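Local coordinates for protein acyl-CoA dehydrogenase (Mycobacterium thermoresistibile, PDB 3PFD) that probably oxidises saturated acyl-CoA thioesters to 2,3-dehydroacyl-CoA, using a bound flavin adenine dinucleotide as cofactor, at residues A42-V45 with A49-P52; E212-L215 with P221-E224. All coordinates share one frame; numbering follows the deposited sequence.

Interaction 1: residues A42-V45 with A49-P52; sequences AAEV and ARFP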
ATOM      1  N   ALA C  42     -17.669  27.372   2.668  1.00 22.22           N
ATOM      2  CA  ALA C  42     -17.345  25.982   2.990  1.00 20.50           C
ATOM      3  C   ALA C  42     -16.767  25.764   4.393  1.00 20.26           C
ATOM      4  O   ALA C  42     -17.185  24.833   5.076  1.00 19.12           O
ATOM      5  CB  ALA C  42     -16.422  25.397   1.912  1.00 19.76           C
ATOM      6  N   ALA C  43     -15.812  26.603   4.817  1.00 20.24           N
ATOM      7  CA  ALA C  43     -15.261  26.527   6.174  1.00 19.94           C
ATOM      8  C   ALA C  43     -16.325  26.682   7.279  1.00 20.53           C
ATOM      9  O   ALA C  43     -16.369  25.888   8.213  1.00 20.00           O
ATOM     10  CB  ALA C  43     -14.138  27.555   6.383  1.00 19.89           C
ATOM     11  N   GLU C  44     -17.157  27.717   7.151  1.00 20.72           N
ATOM     12  CA  GLU C  44     -18.228  28.034   8.093  1.00 21.51           C
ATOM     13  C   GLU C  44     -19.320  26.963   8.041  1.00 20.14           C
ATOM     14  O   GLU C  44     -19.826  26.562   9.060  1.00 19.99           O
ATOM     15  CB  GLU C  44     -18.764  29.451   7.820  1.00 22.38           C
ATOM     16  CG  GLU C  44     -20.088  29.896   8.472  1.00 25.40           C
ATOM     17  CD  GLU C  44     -20.437  31.370   8.100  1.00 29.30           C
ATOM     18  OE1 GLU C  44     -19.478  32.151   7.984  1.00 31.24           O
ATOM     19  OE2 GLU C  44     -21.620  31.756   7.930  1.00 28.74           O
ATOM     20  N   VAL C  45     -19.645  26.468   6.857  1.00 20.01           N
ATOM     21  CA  VAL C  45     -20.564  25.326   6.735  1.00 19.16           C
ATOM     22  C   VAL C  45     -20.142  24.153   7.658  1.00 20.08           C
ATOM     23  O   VAL C  45     -20.944  23.612   8.423  1.00 20.75           O
ATOM     24  CB  VAL C  45     -20.721  24.914   5.236  1.00 18.59           C
ATOM     25  CG1 VAL C  45     -21.381  23.513   5.055  1.00 15.99           C
ATOM     26  CG2 VAL C  45     -21.523  25.983   4.494  1.00 18.47           C
ATOM     27  N   ALA C  49     -21.421  23.432  11.431  1.00 20.34           N
ATOM     28  CA  ALA C  49     -22.238  22.260  11.102  1.00 20.23           C
ATOM     29  C   ALA C  49     -23.622  22.727  10.644  1.00 20.74           C
ATOM     30  O   ALA C  49     -24.621  22.398  11.239  1.00 21.73           O
ATOM     31  CB  ALA C  49     -22.352  21.317  12.307  1.00 19.75           C
ATOM     32  N   ARG C  50     -23.665  23.535   9.598  1.00 21.08           N
ATOM     33  CA  ARG C  50     -24.909  24.172   9.193  1.00 21.82           C
ATOM     34  C   ARG C  50     -25.100  23.989   7.696  1.00 21.64           C
ATOM     35  O   ARG C  50     -24.112  23.946   6.949  1.00 20.14           O
ATOM     36  CB  ARG C  50     -24.917  25.667   9.593  1.00 22.58           C
ATOM     37  CG  ARG C  50     -23.839  26.564   8.967  1.00 23.04           C
ATOM     38  CD  ARG C  50     -24.403  27.436   7.863  1.00 25.84           C
ATOM     39  NE  ARG C  50     -23.550  28.575   7.510  1.00 24.93           N
ATOM     40  CZ  ARG C  50     -23.524  29.130   6.293  1.00 25.77           C
ATOM     41  NH1 ARG C  50     -22.722  30.160   6.037  1.00 26.34           N
ATOM     42  NH2 ARG C  50     -24.293  28.655   5.322  1.00 22.05           N
ATOM     43  N   PHE C  51     -26.363  23.884   7.270  1.00 21.57           N
ATOM     44  CA  PHE C  51     -26.662  23.683   5.857  1.00 21.90           C
ATOM     45  C   PHE C  51     -25.953  24.689   4.929  1.00 22.00           C
ATOM     46  O   PHE C  51     -25.966  25.886   5.202  1.00 22.17           O
ATOM     47  CB  PHE C  51     -28.167  23.743   5.602  1.00 22.91           C
ATOM     48  CG  PHE C  51     -28.550  23.276   4.223  1.00 23.43           C
ATOM     49  CD1 PHE C  51     -28.874  24.187   3.233  1.00 23.29           C
ATOM     50  CD2 PHE C  51     -28.518  21.916   3.900  1.00 23.40           C
ATOM     51  CE1 PHE C  51     -29.189  23.750   1.948  1.00 23.63           C
ATOM     52  CE2 PHE C  51     -28.856  21.469   2.621  1.00 23.34           C
ATOM     53  CZ  PHE C  51     -29.183  22.382   1.649  1.00 22.74           C
ATOM     54  N   PRO C  52     -25.351  24.206   3.813  1.00 21.98           N
ATOM     55  CA  PRO C  52     -24.785  25.169   2.844  1.00 22.31           C
ATOM     56  C   PRO C  52     -25.856  25.943   2.037  1.00 23.23           C
ATOM     57  O   PRO C  52     -26.014  25.698   0.827  1.00 23.77           O
ATOM     58  CB  PRO C  52     -23.910  24.296   1.932  1.00 21.82           C
ATOM     59  CG  PRO C  52     -24.532  22.903   2.003  1.00 21.05           C
ATOM     60  CD  PRO C  52     -25.188  22.801   3.389  1.00 20.92           C
TER
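Val45 makes the close-packed half of this contact. Its CG2 lies 3.7 Å from Pro52 CA and 3.9 Å from Pro52 CB. Its CG1 sits 3.4 Å from the Arg50 carbonyl O. Both Val45 and Pro52 are buried, and their side chains cross at about a right angle. The backbone adds a bond from Arg50 N to Val45 O, 3.0 Å long. It belongs to a Schellman motif that ends helix 24-47. Ala49, with positive phi, is the C-prime residue, and Ala49 N bonds to Asp46 O. The chain then turns towards helix 53-61, for which Pro52 is the N-cap residue.

The outer side is polar and more open to solvent. Glu44 CG is anti to its backbone N (chi1 167°), and the extended chain carries the carboxylate to the edge of the Arg50 guanidinium. A salt bridge joins Arg50 NH1 to Glu44 OE2 at 2.7 Å. The two planes are 63° apart, and NH1 meets OE2 from above the carboxylate plane, 52° out of it. Val45 CG2 lies over one guanidinium face, near its rim. Arg50 NH2 bonds to Phe51 O at 3.2 Å and also forms a salt bridge with Glu54 OE1.

Interaction 2: residues E212-L215 with P221-E224; sequences ERKL and PTTE. With FDA (dihydroflavine-adenine dinucleotide), chain B.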
ATOM      1  N   GLU C 212     -27.250  13.774  12.938  1.00 24.19           N
ATOM      2  CA  GLU C 212     -26.068  13.096  13.497  1.00 22.72           C
ATOM      3  C   GLU C 212     -24.924  14.097  13.699  1.00 22.56           C
ATOM      4  O   GLU C 212     -24.794  15.045  12.917  1.00 21.72           O
ATOM      5  CB  GLU C 212     -25.587  11.967  12.566  1.00 22.29           C
ATOM      6  CG  GLU C 212     -26.614  10.885  12.220  1.00 22.81           C
ATOM      7  CD  GLU C 212     -26.786   9.837  13.313  1.00 23.93           C
ATOM      8  OE1 GLU C 212     -26.101   9.917  14.343  1.00 25.62           O
ATOM      9  OE2 GLU C 212     -27.603   8.914  13.124  1.00 24.96           O
ATOM     10  N   ARG C 213     -24.129  13.886  14.755  1.00 21.76           N
ATOM     11  CA  ARG C 213     -22.843  14.582  14.982  1.00 21.87           C
ATOM     12  C   ARG C 213     -21.749  13.791  14.252  1.00 19.98           C
ATOM     13  O   ARG C 213     -21.539  12.625  14.560  1.00 19.09           O
ATOM     14  CB  ARG C 213     -22.502  14.637  16.471  1.00 22.77           C
ATOM     15  CG  ARG C 213     -23.357  15.598  17.299  1.00 28.70           C
ATOM     16  CD  ARG C 213     -23.042  15.505  18.796  1.00 36.37           C
ATOM     17  NE  ARG C 213     -23.109  14.110  19.265  1.00 44.47           N
ATOM     18  CZ  ARG C 213     -22.167  13.473  19.979  1.00 47.35           C
ATOM     19  NH1 ARG C 213     -21.039  14.089  20.346  1.00 47.16           N
ATOM     20  NH2 ARG C 213     -22.360  12.203  20.329  1.00 47.08           N
ATOM     21  N   LYS C 214     -21.068  14.406  13.296  1.00 18.14           N
ATOM     22  CA  LYS C 214     -20.258  13.612  12.333  1.00 17.27           C
ATOM     23  C   LYS C 214     -18.798  14.009  12.256  1.00 16.45           C
ATOM     24  O   LYS C 214     -18.404  15.096  12.683  1.00 17.81           O
ATOM     25  CB  LYS C 214     -20.875  13.620  10.923  1.00 15.61           C
ATOM     26  CG  LYS C 214     -22.322  13.212  10.867  1.00 16.27           C
ATOM     27  CD  LYS C 214     -22.763  12.814   9.441  1.00 15.98           C
ATOM     28  CE  LYS C 214     -22.831  14.005   8.469  1.00 15.47           C
ATOM     29  NZ  LYS C 214     -23.482  15.233   9.045  1.00 16.40           N
ATOM     30  N   LEU C 215     -17.996  13.106  11.698  1.00 15.86           N
ATOM     31  CA  LEU C 215     -16.592  13.357  11.409  1.00 14.05           C
ATOM     32  C   LEU C 215     -16.432  14.484  10.370  1.00 13.72           C
ATOM     33  O   LEU C 215     -15.633  15.402  10.543  1.00 14.21           O
ATOM     34  CB  LEU C 215     -15.944  12.055  10.896  1.00 13.83           C
ATOM     35  CG  LEU C 215     -14.556  12.118  10.270  1.00 11.19           C
ATOM     36  CD1 LEU C 215     -13.577  12.846  11.172  1.00 11.52           C
ATOM     37  CD2 LEU C 215     -14.045  10.660   9.930  1.00 10.21           C
ATOM     38  N   PRO C 221     -27.199  17.863   6.576  1.00 20.21           N
ATOM     39  CA  PRO C 221     -28.058  17.278   7.619  1.00 20.41           C
ATOM     40  C   PRO C 221     -28.233  15.772   7.382  1.00 19.90           C
ATOM     41  O   PRO C 221     -28.547  15.342   6.255  1.00 19.57           O
ATOM     42  CB  PRO C 221     -29.405  18.008   7.460  1.00 21.04           C
ATOM     43  CG  PRO C 221     -29.216  19.038   6.348  1.00 21.98           C
ATOM     44  CD  PRO C 221     -27.938  18.706   5.619  1.00 21.03           C
ATOM     45  N   THR C 222     -28.018  14.993   8.437  1.00 19.60           N
ATOM     46  CA  THR C 222     -28.101  13.534   8.392  1.00 19.73           C
ATOM     47  C   THR C 222     -29.047  13.129   9.524  1.00 20.99           C
ATOM     48  O   THR C 222     -28.663  13.143  10.710  1.00 21.18           O
ATOM     49  CB  THR C 222     -26.705  12.889   8.572  1.00 19.31           C
ATOM     50  OG1 THR C 222     -25.753  13.534   7.707  1.00 18.30           O
ATOM     51  CG2 THR C 222     -26.738  11.379   8.275  1.00 18.46           C
ATOM     52  N   THR C 223     -30.286  12.799   9.153  1.00 21.71           N
ATOM     53  CA  THR C 223     -31.383  12.693  10.119  1.00 23.12           C
ATOM     54  C   THR C 223     -32.097  11.351  10.162  1.00 23.20           C
ATOM     55  O   THR C 223     -32.094  10.593   9.196  1.00 23.26           O
ATOM     56  CB  THR C 223     -32.482  13.786   9.882  1.00 23.11           C
ATOM     57  OG1 THR C 223     -33.245  13.481   8.705  1.00 23.71           O
ATOM     58  CG2 THR C 223     -31.854  15.162   9.735  1.00 23.96           C
ATOM     59  N   GLU C 224     -32.705  11.074  11.309  1.00 24.16           N
ATOM     60  CA  GLU C 224     -33.730  10.060  11.395  1.00 25.34           C
ATOM     61  C   GLU C 224     -35.036  10.581  10.760  1.00 25.26           C
ATOM     62  O   GLU C 224     -35.221  11.787  10.601  1.00 26.03           O
ATOM     63  CB  GLU C 224     -33.946   9.632  12.852  1.00 26.53           C
ATOM     64  CG  GLU C 224     -32.766   8.892  13.498  1.00 28.18           C
ATOM     65  CD  GLU C 224     -32.921   8.695  15.023  1.00 35.29           C
ATOM     66  OE1 GLU C 224     -33.970   9.069  15.619  1.00 38.33           O
ATOM     67  OE2 GLU C 224     -31.982   8.150  15.633  1.00 37.47           O
TER
HETATM   68  PA  FDA B 390     -22.860  -2.006   8.637  1.00 15.52           P
HETATM   69  O1A FDA B 390     -23.640  -2.616   7.505  1.00 17.32           O
HETATM   70  O2A FDA B 390     -23.150  -2.388  10.068  1.00 13.27           O
HETATM   71  O5B FDA B 390     -21.302  -2.287   8.334  1.00 17.36           O
HETATM   72  C5B FDA B 390     -20.306  -2.358   9.360  1.00 16.31           C
HETATM   73  C4B FDA B 390     -19.005  -2.906   8.756  1.00 17.80           C
HETATM   74  O4B FDA B 390     -19.180  -4.267   8.347  1.00 15.47           O
HETATM   75  C3B FDA B 390     -18.592  -2.140   7.498  1.00 18.47           C
HETATM   76  O3B FDA B 390     -17.159  -2.123   7.448  1.00 16.11           O
HETATM   77  C2B FDA B 390     -19.118  -3.010   6.368  1.00 15.88           C
HETATM   78  O2B FDA B 390     -18.384  -2.847   5.151  1.00 17.47           O
HETATM   79  C1B FDA B 390     -18.923  -4.391   6.953  1.00 15.45           C
HETATM   80  N9A FDA B 390     -19.778  -5.409   6.309  1.00 16.39           N
HETATM   81  C8A FDA B 390     -21.115  -5.512   6.409  1.00 17.43           C
HETATM   82  N7A FDA B 390     -21.536  -6.581   5.687  1.00 16.06           N
HETATM   83  C5A FDA B 390     -20.445  -7.155   5.122  1.00 17.68           C
HETATM   84  C6A FDA B 390     -20.265  -8.264   4.279  1.00 17.05           C
HETATM   85  N6A FDA B 390     -21.342  -9.000   3.863  1.00 14.68           N
HETATM   86  N1A FDA B 390     -19.005  -8.590   3.883  1.00 15.80           N
HETATM   87  C2A FDA B 390     -17.958  -7.842   4.295  1.00 17.50           C
HETATM   88  N3A FDA B 390     -18.091  -6.771   5.110  1.00 14.46           N
HETATM   89  C4A FDA B 390     -19.330  -6.403   5.527  1.00 17.16           C
HETATM   90  N1  FDA B 390     -28.686   5.765   3.769  1.00 20.23           N
HETATM   91  C2  FDA B 390     -29.873   6.192   3.239  1.00 21.96           C
HETATM   92  O2  FDA B 390     -30.874   5.430   3.172  1.00 22.56           O
HETATM   93  N3  FDA B 390     -29.988   7.457   2.781  1.00 20.43           N
HETATM   94  C4  FDA B 390     -28.940   8.311   2.834  1.00 19.27           C
HETATM   95  O4  FDA B 390     -29.121   9.464   2.407  1.00 17.75           O
HETATM   96  C4X FDA B 390     -27.697   7.896   3.353  1.00 18.25           C
HETATM   97  N5  FDA B 390     -26.677   8.761   3.523  1.00 16.86           N
HETATM   98  C5X FDA B 390     -25.747   8.546   4.469  1.00 16.06           C
HETATM   99  C6  FDA B 390     -25.010   9.606   5.017  1.00 16.75           C
HETATM  100  C7  FDA B 390     -24.100   9.366   6.062  1.00 16.64           C
HETATM  101  C7M FDA B 390     -23.296  10.507   6.649  1.00 16.08           C
HETATM  102  C8  FDA B 390     -23.896   8.076   6.533  1.00 16.47           C
HETATM  103  C8M FDA B 390     -22.910   7.781   7.649  1.00 14.95           C
HETATM  104  C9  FDA B 390     -24.616   7.031   5.985  1.00 14.95           C
HETATM  105  C9A FDA B 390     -25.548   7.261   4.968  1.00 16.51           C
HETATM  106  N10 FDA B 390     -26.447   6.239   4.593  1.00 16.94           N
HETATM  107  C10 FDA B 390     -27.591   6.594   3.828  1.00 18.46           C
HETATM  108  C1' FDA B 390     -26.333   4.906   5.187  1.00 15.76           C
HETATM  109  C2' FDA B 390     -25.188   4.095   4.565  1.00 17.47           C
HETATM  110  O2' FDA B 390     -25.474   3.643   3.222  1.00 19.49           O
HETATM  111  C3' FDA B 390     -24.859   2.962   5.514  1.00 17.12           C
HETATM  112  O3' FDA B 390     -24.103   3.514   6.621  1.00 15.07           O
HETATM  113  C4' FDA B 390     -24.052   1.842   4.829  1.00 18.60           C
HETATM  114  O4' FDA B 390     -24.879   1.125   3.910  1.00 21.74           O
HETATM  115  C5' FDA B 390     -23.476   0.853   5.833  1.00 16.96           C
HETATM  116  O5' FDA B 390     -24.496   0.462   6.762  1.00 18.76           O
HETATM  117  P   FDA B 390     -24.181   0.544   8.338  1.00 17.77           P
HETATM  118  O1P FDA B 390     -23.752   1.956   8.647  1.00 19.89           O
HETATM  119  O2P FDA B 390     -25.337  -0.071   9.091  1.00 18.22           O
HETATM  120  O3P FDA B 390     -22.866  -0.374   8.504  1.00 15.51           O
HETATM  121  O   HOH W   1     -26.102  15.771  10.527  1.00 15.22           O
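The contact closes the loop between antiparallel strands 206-211 and 222-233 of the middle domain, beside the flavin. One direct backbone bond spans it, from Glu212 N to Thr222 O, 2.7 Å long. A water lies further into the loop. It accepts from Thr222 N at 2.9 Å and from Lys214 NZ at 3.1 Å. It also lies within hydrogen-bonding distance of Glu212 O.

Glu212 turns its side chain across that of Thr222 at about a right angle. Glu212 CG comes within 4.0 Å of Thr222 CG2. The chain bends at chi2 (-80°), and the carboxylate forms a salt bridge with Arg141, as does that of Glu224. Arg141 thus lies between two acids whose OE2 atoms are 5.1 Å apart.

Two residues further on, Lys214 reaches back to the strand. It bends at chi3 (-70°) and chi4, which brings Lys214 CE to 3.1 Å from Thr222 OG1. Lys214 NZ bonds to the carbonyl oxygens of Ile217 and Ser220, and Thr222 OG1 bonds to Ser220 O.

Lys214 and Thr222 both belong to the flavin pocket and meet the flavin through carbon. Lys214 CD is 3.7 Å from the flavin methyl C7M, and Thr222 CG2 is 3.9 Å from the same C7M. Tyr357 of the second subunit packs on Lys214. The ammonium is therefore held by loop carbonyls and water, while the lysine's aliphatic chain faces the dimethylbenzene end of the flavin.

How the interactions relate
Interaction 1 comes first along the chain, in the N-terminal domain, where helix 24-47 gives way to the loop before helix 53-61. Interaction 2 follows in the middle domain, in the loop between strands 206-211 and 222-233 of the antiparallel sheet. The two share no helix or strand. Their centres are 13 Å apart, yet they touch: Phe51 CD2 packs 3.7 Å from Pro221 CD. Asn172 and Lys175 also contact both Phe51 and Pro221. The loop after helix 24-47 and the start of strand 222-233 thus meet where the N-terminal and middle domains adjoin. Interaction 2 borders the flavin directly, whereas the side chain of Phe51 lies about 12 Å from a bound flavin dinucleotide.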